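Local coordinates for ethanolamine utilization protein EutS (Streptococcus intermedius SK54 = ATCC 27335, PDB 6XPJ) that probably serves as a minor, hexamer-forming shell protein of the choline-degrading bacterial microcompartment and may lend heterogeneity and flexibility to its shell, at residues 35-38 against 42-45; 101-104 against 108-111. The protein carries 1 engineered substitution. All coordinates share one frame; numbering follows the deposited sequence. Where two conformers were deposited one is given.

Contact 1 of 2, residues 35-38 against 42-45; sequences VYEC and DHEG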
ATOM      1  N   VAL C  35      17.454  17.004 -11.734  1.00 24.52           N
ATOM      2  CA  VAL C  35      17.413  15.547 -11.450  1.00 24.10           C
ATOM      3  C   VAL C  35      18.602  15.174 -10.556  1.00 25.43           C
ATOM      4  O   VAL C  35      18.424  14.397  -9.583  1.00 25.37           O
ATOM      5  CB  VAL C  35      17.369  14.770 -12.779  1.00 27.77           C
ATOM      6  CG1 VAL C  35      17.704  13.302 -12.606  1.00 30.88           C
ATOM      7  CG2 VAL C  35      16.011  14.966 -13.452  1.00 29.43           C
ATOM      8  N   TYR C  36      19.798  15.670 -10.863  1.00 24.41           N
ATOM      9  CA  TYR C  36      20.943  15.436  -9.964  1.00 24.16           C
ATOM     10  C   TYR C  36      20.603  15.990  -8.575  1.00 26.34           C
ATOM     11  O   TYR C  36      20.865  15.315  -7.561  1.00 26.34           O
ATOM     12  CB  TYR C  36      22.174  16.154 -10.485  1.00 22.28           C
ATOM     13  CG  TYR C  36      22.843  15.614 -11.719  1.00 22.67           C
ATOM     14  CD1 TYR C  36      23.265  14.292 -11.816  1.00 22.64           C
ATOM     15  CD2 TYR C  36      23.178  16.463 -12.755  1.00 22.10           C
ATOM     16  CE1 TYR C  36      23.994  13.865 -12.918  1.00 20.29           C
ATOM     17  CE2 TYR C  36      23.891  16.052 -13.865  1.00 20.47           C
ATOM     18  CZ  TYR C  36      24.347  14.747 -13.923  1.00 20.85           C
ATOM     19  OH  TYR C  36      25.089  14.420 -15.031  1.00 22.64           O
ATOM     20  N   GLU C  37      19.994  17.180  -8.521  1.00 27.41           N
ATOM     21  CA  GLU C  37      19.677  17.862  -7.233  1.00 29.45           C
ATOM     22  C   GLU C  37      18.664  17.031  -6.424  1.00 29.96           C
ATOM     23  O   GLU C  37      18.827  16.920  -5.193  1.00 30.48           O
ATOM     24  CB  GLU C  37      19.181  19.295  -7.481  1.00 31.73           C
ATOM     25  CG  GLU C  37      19.421  20.228  -6.297  1.00 37.47           C
ATOM     26  CD  GLU C  37      20.871  20.573  -5.967  1.00 40.86           C
ATOM     27  OE1 GLU C  37      21.662  20.828  -6.897  1.00 41.14           O
ATOM     28  OE2 GLU C  37      21.214  20.594  -4.765  1.00 51.07           O
ATOM     29  N   CYS C  38      17.667  16.420  -7.074  1.00 27.98           N
ATOM     30  CA  CYS C  38      16.613  15.628  -6.373  1.00 30.74           C
ATOM     31  C   CYS C  38      17.242  14.365  -5.759  1.00 31.69           C
ATOM     32  O   CYS C  38      16.735  13.900  -4.711  1.00 39.05           O
ATOM     33  CB  CYS C  38      15.400  15.376  -7.279  1.00 32.88           C
ATOM     34  SG  CYS C  38      15.385  13.796  -8.161  1.00 42.83           S
ATOM     35  N   ASP C  42      26.449  14.307  -7.114  1.00 23.62           N
ATOM     36  CA  ASP C  42      27.360  15.112  -7.951  1.00 24.28           C
ATOM     37  C   ASP C  42      26.685  15.340  -9.307  1.00 26.11           C
ATOM     38  O   ASP C  42      26.077  14.380  -9.836  1.00 25.15           O
ATOM     39  CB  ASP C  42      28.736  14.442  -8.057  1.00 24.99           C
ATOM     40  CG  ASP C  42      29.809  15.315  -8.682  1.00 28.03           C
ATOM     41  OD1 ASP C  42      29.576  16.525  -8.852  1.00 25.31           O
ATOM     42  OD2 ASP C  42      30.865  14.779  -8.984  1.00 27.79           O
ATOM     43  N   HIS C  43      26.789  16.538  -9.885  1.00 24.73           N
ATOM     44  CA  HIS C  43      26.150  16.850 -11.187  1.00 24.01           C
ATOM     45  C   HIS C  43      27.091  16.457 -12.328  1.00 23.87           C
ATOM     46  O   HIS C  43      27.541  17.310 -13.095  1.00 26.83           O
ATOM     47  CB  HIS C  43      25.748  18.321 -11.261  1.00 22.62           C
ATOM     48  CG  HIS C  43      24.773  18.753 -10.225  1.00 22.72           C
ATOM     49  ND1 HIS C  43      24.014  19.904 -10.380  1.00 25.64           N
ATOM     50  CD2 HIS C  43      24.446  18.260  -9.016  1.00 22.92           C
ATOM     51  CE1 HIS C  43      23.265  20.074  -9.310  1.00 25.10           C
ATOM     52  NE2 HIS C  43      23.520  19.086  -8.453  1.00 24.91           N
ATOM     53  N   GLU C  44      27.371  15.161 -12.427  1.00 26.89           N
ATOM     54  CA  GLU C  44      28.298  14.597 -13.433  1.00 29.05           C
ATOM     55  C   GLU C  44      27.818  13.184 -13.726  1.00 25.61           C
ATOM     56  O   GLU C  44      27.383  12.515 -12.782  1.00 26.01           O
ATOM     57  CB  GLU C  44      29.726  14.488 -12.883  1.00 36.13           C
ATOM     58  CG  GLU C  44      30.367  15.818 -12.539  1.00 46.02           C
ATOM     59  CD  GLU C  44      30.692  16.682 -13.743  1.00 55.53           C
ATOM     60  OE1 GLU C  44      30.919  16.099 -14.832  1.00 54.15           O
ATOM     61  OE2 GLU C  44      30.712  17.933 -13.593  1.00 54.37           O
ATOM     62  N   GLY C  45      27.930  12.771 -14.980  1.00 25.07           N
ATOM     63  CA  GLY C  45      27.752  11.368 -15.340  1.00 23.18           C
ATOM     64  C   GLY C  45      26.290  11.024 -15.545  1.00 21.99           C
ATOM     65  O   GLY C  45      25.386  11.860 -15.369  1.00 23.66           O
TER
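Y36 and H43 meet with matching first torsions: each ring is anti to its own carbonyl carbon and lies beside the backbone N (chi1 -72° and -60°). The Y36 ring thus extends from helix 33-39 over the loop that leads to strand 46-53, while the imidazole is carried back toward the foot of the tyrosine. H43 CA sits over one face of the phenol ring, 3.5 Å from its centroid, and E44 N lies above the same ring. In return, Y36 CB stands 3.7 Å from the H43 ring centroid, over the face of the imidazole. This is a reciprocal pair of CH-pi contacts rather than a true stack, because the rings, though nearly parallel, are slid apart and barely overlap. The phenol ring lies against an inverse gamma turn centred on H43, whose E44 N to D42 O bond is weak at 3.0 Å. At the far end of the ring, Y36 OH donates to G45 O at 2.6 Å, lying in the carbonyl plane on a lone pair, with a C=O...donor angle of 140°. E37 turns at chi2 to bring OE1 to the imidazole edge, 3.0 Å from H43 NE2. ND1, the other nitrogen, is hydrogen-bonded to E33 of the same helix. The contact folds the exit of this short surface helix back on itself before strand 46-53 of the circularly permuted BMC fold. With glutamate oxygens near both imidazole nitrogens, H43 may be biased toward its protonated form, while the buried phenol has its hydroxyl satisfied by main chain.

Contact 2 of 2, residues 101-104 against 108-111; sequences EYFK and GFST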
ATOM      1  N   GLU C 101      21.030  -9.442 -16.836  1.00 15.13           N
ATOM      2  CA  GLU C 101      21.469 -10.794 -17.222  1.00 16.36           C
ATOM      3  C   GLU C 101      21.379 -11.722 -15.997  1.00 16.43           C
ATOM      4  O   GLU C 101      20.943 -12.861 -16.153  1.00 17.29           O
ATOM      5  CB  GLU C 101      22.887 -10.759 -17.772  1.00 16.54           C
ATOM      6  CG  GLU C 101      22.971 -10.131 -19.145  1.00 16.48           C
ATOM      7  CD  GLU C 101      24.370  -9.925 -19.672  1.00 18.52           C
ATOM      8  OE1 GLU C 101      25.332 -10.554 -19.150  1.00 20.66           O
ATOM      9  OE2 GLU C 101      24.521  -9.082 -20.597  1.00 19.12           O
ATOM     10  N   TYR C 102      21.800 -11.258 -14.826  1.00 15.45           N
ATOM     11  CA  TYR C 102      21.762 -12.105 -13.616  1.00 16.30           C
ATOM     12  C   TYR C 102      20.296 -12.440 -13.306  1.00 16.22           C
ATOM     13  O   TYR C 102      19.945 -13.599 -13.064  1.00 15.86           O
ATOM     14  CB  TYR C 102      22.422 -11.423 -12.415  1.00 16.89           C
ATOM     15  CG  TYR C 102      22.249 -12.255 -11.170  1.00 18.43           C
ATOM     16  CD1 TYR C 102      23.054 -13.351 -10.924  1.00 18.96           C
ATOM     17  CD2 TYR C 102      21.213 -12.006 -10.284  1.00 18.19           C
ATOM     18  CE1 TYR C 102      22.858 -14.159  -9.815  1.00 18.36           C
ATOM     19  CE2 TYR C 102      20.996 -12.815  -9.190  1.00 20.43           C
ATOM     20  CZ  TYR C 102      21.804 -13.909  -8.962  1.00 20.42           C
ATOM     21  OH  TYR C 102      21.590 -14.678  -7.851  1.00 20.86           O
ATOM     22  N   PHE C 103      19.431 -11.423 -13.246  1.00 15.57           N
ATOM     23  CA  PHE C 103      18.023 -11.653 -12.883  1.00 15.89           C
ATOM     24  C   PHE C 103      17.336 -12.546 -13.905  1.00 15.62           C
ATOM     25  O   PHE C 103      16.540 -13.445 -13.512  1.00 17.11           O
ATOM     26  CB  PHE C 103      17.276 -10.336 -12.651  1.00 15.37           C
ATOM     27  CG  PHE C 103      17.485  -9.778 -11.266  1.00 16.10           C
ATOM     28  CD1 PHE C 103      18.661  -9.188 -10.867  1.00 15.50           C
ATOM     29  CD2 PHE C 103      16.452  -9.810 -10.358  1.00 18.59           C
ATOM     30  CE1 PHE C 103      18.842  -8.677  -9.594  1.00 16.99           C
ATOM     31  CE2 PHE C 103      16.622  -9.306  -9.082  1.00 19.56           C
ATOM     32  CZ  PHE C 103      17.818  -8.747  -8.693  1.00 18.11           C
ATOM     33  N   LYS C 104      17.606 -12.348 -15.182  1.00 16.11           N
ATOM     34  CA  LYS C 104      16.979 -13.183 -16.231  1.00 17.31           C
ATOM     35  C   LYS C 104      17.570 -14.581 -16.210  1.00 19.11           C
ATOM     36  O   LYS C 104      16.772 -15.541 -16.249  1.00 20.36           O
ATOM     37  CB  LYS C 104      17.220 -12.561 -17.609  1.00 17.57           C
ATOM     38  CG  LYS C 104      16.707 -13.395 -18.760  1.00 19.63           C
ATOM     39  CD  LYS C 104      16.655 -12.627 -20.053  1.00 19.39           C
ATOM     40  CE  LYS C 104      18.023 -12.221 -20.569  1.00 18.54           C
ATOM     41  NZ  LYS C 104      18.833 -13.379 -20.970  1.00 20.37           N
ATOM     42  N   GLY C 108      15.722 -16.349 -13.280  1.00 19.91           N
ATOM     43  CA  GLY C 108      14.540 -16.665 -14.105  1.00 18.43           C
ATOM     44  C   GLY C 108      13.417 -15.656 -13.946  1.00 19.76           C
ATOM     45  O   GLY C 108      12.264 -15.957 -14.329  1.00 21.10           O
ATOM     46  N   PHE C 109      13.735 -14.438 -13.501  1.00 17.93           N
ATOM     47  CA  PHE C 109      12.747 -13.355 -13.373  1.00 17.58           C
ATOM     48  C   PHE C 109      12.350 -12.819 -14.746  1.00 17.58           C
ATOM     49  O   PHE C 109      13.152 -12.908 -15.691  1.00 17.76           O
ATOM     50  CB  PHE C 109      13.345 -12.228 -12.542  1.00 17.58           C
ATOM     51  CG  PHE C 109      13.291 -12.422 -11.050  1.00 17.47           C
ATOM     52  CD1 PHE C 109      13.421 -13.675 -10.450  1.00 20.92           C
ATOM     53  CD2 PHE C 109      13.127 -11.303 -10.243  1.00 18.65           C
ATOM     54  CE1 PHE C 109      13.369 -13.807  -9.065  1.00 22.61           C
ATOM     55  CE2 PHE C 109      13.140 -11.439  -8.866  1.00 21.65           C
ATOM     56  CZ  PHE C 109      13.242 -12.682  -8.287  1.00 21.56           C
ATOM     57  N   SER C 110      11.146 -12.261 -14.843  1.00 17.73           N
ATOM     58  CA  SER C 110      10.746 -11.472 -16.029  0.50 18.61           C
ATOM     59  C   SER C 110      11.562 -10.176 -16.024  1.00 16.73           C
ATOM     60  O   SER C 110      11.764  -9.598 -14.949  1.00 18.14           O
ATOM     61  CB  SER C 110       9.266 -11.216 -16.049  0.50 21.14           C
ATOM     62  OG  SER C 110       8.554 -12.441 -15.984  0.50 25.60           O
ATOM     63  N   THR C 111      12.087  -9.786 -17.181  1.00 16.71           N
ATOM     64  CA  THR C 111      12.919  -8.567 -17.257  1.00 15.46           C
ATOM     65  C   THR C 111      12.544  -7.789 -18.499  1.00 16.97           C
ATOM     66  O   THR C 111      12.386  -8.363 -19.593  1.00 20.11           O
ATOM     67  CB  THR C 111      14.427  -8.877 -17.252  1.00 17.48           C
ATOM     68  OG1 THR C 111      14.736  -9.718 -18.369  1.00 17.34           O
ATOM     69  CG2 THR C 111      14.867  -9.608 -16.009  1.00 17.90           C
TER
HETATM   70  O   HOH W   1      13.970 -15.145 -17.180  1.00 31.02           O
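K104 O, near the end of helix 89-105, is approached by two hydrogen-bond donors. G108 N reaches it at 3.3 Å in a weak, bent bond, and a water donates to it at 3.0 Å; G108 CA adds a C-H...O contact. The same water donates its other hydrogen to F109 O at 2.8 Å, so one molecule ties the helix terminus to the departing chain. One residue earlier on the helix, F103 O accepts from F109 N at 3.0 Å, the straighter of the direct bonds (N-H...O 154°), with the donor tilted from the carbonyl plane. G108, at positive phi, is where the backbone leaves helical geometry and turns back. Beneath this polar layer the two phenylalanines meet in an offset edge-to-face pair, planes at 76°: the edge of F103 is directed at the F109 face, and the CD2 atoms of the two rings approach to 3.6 Å. The F103 ring continues onto I60, A61 and I64 of helix 58-68, whereas F109 rests on P54 and T57. T111 packs against the lysine. With OG1 between its backbone N and carbonyl carbon (chi1 59°), it sets the hydroxyl 3.9 Å from K104 CB, across the lysine's aliphatic chain at about a right angle, and turns CG2 toward F103 CB. The chemistry therefore divides into two layers: helix-end carbonyls are satisfied by loop amides and a water, while aromatic packing below joins the end of helix 89-105 to the start of strand 110-116 in the BMC domain.

How the contacts relate
Both contacts are short-range closures in which a helix's last turns are fastened to the chain leaving them, by way of a three-residue connection. They lie on opposite sides of the chain's centre: the centres of contacts 1 and 2 are about 18 Å and about 12 Å from it and about 29 Å from each other. Their nearest atoms are about 21 Å apart, so neither touches the other. Contact 1 is a surface closure leading into strand 46-53, a central strand of the sheet; contact 2 is buried and leads into strand 110-116, outermost in this chain's sheet. Contact 1 borders a second subunit through 35-38; contact 2 adjoins a third through 108-111 and a fourth through Y102.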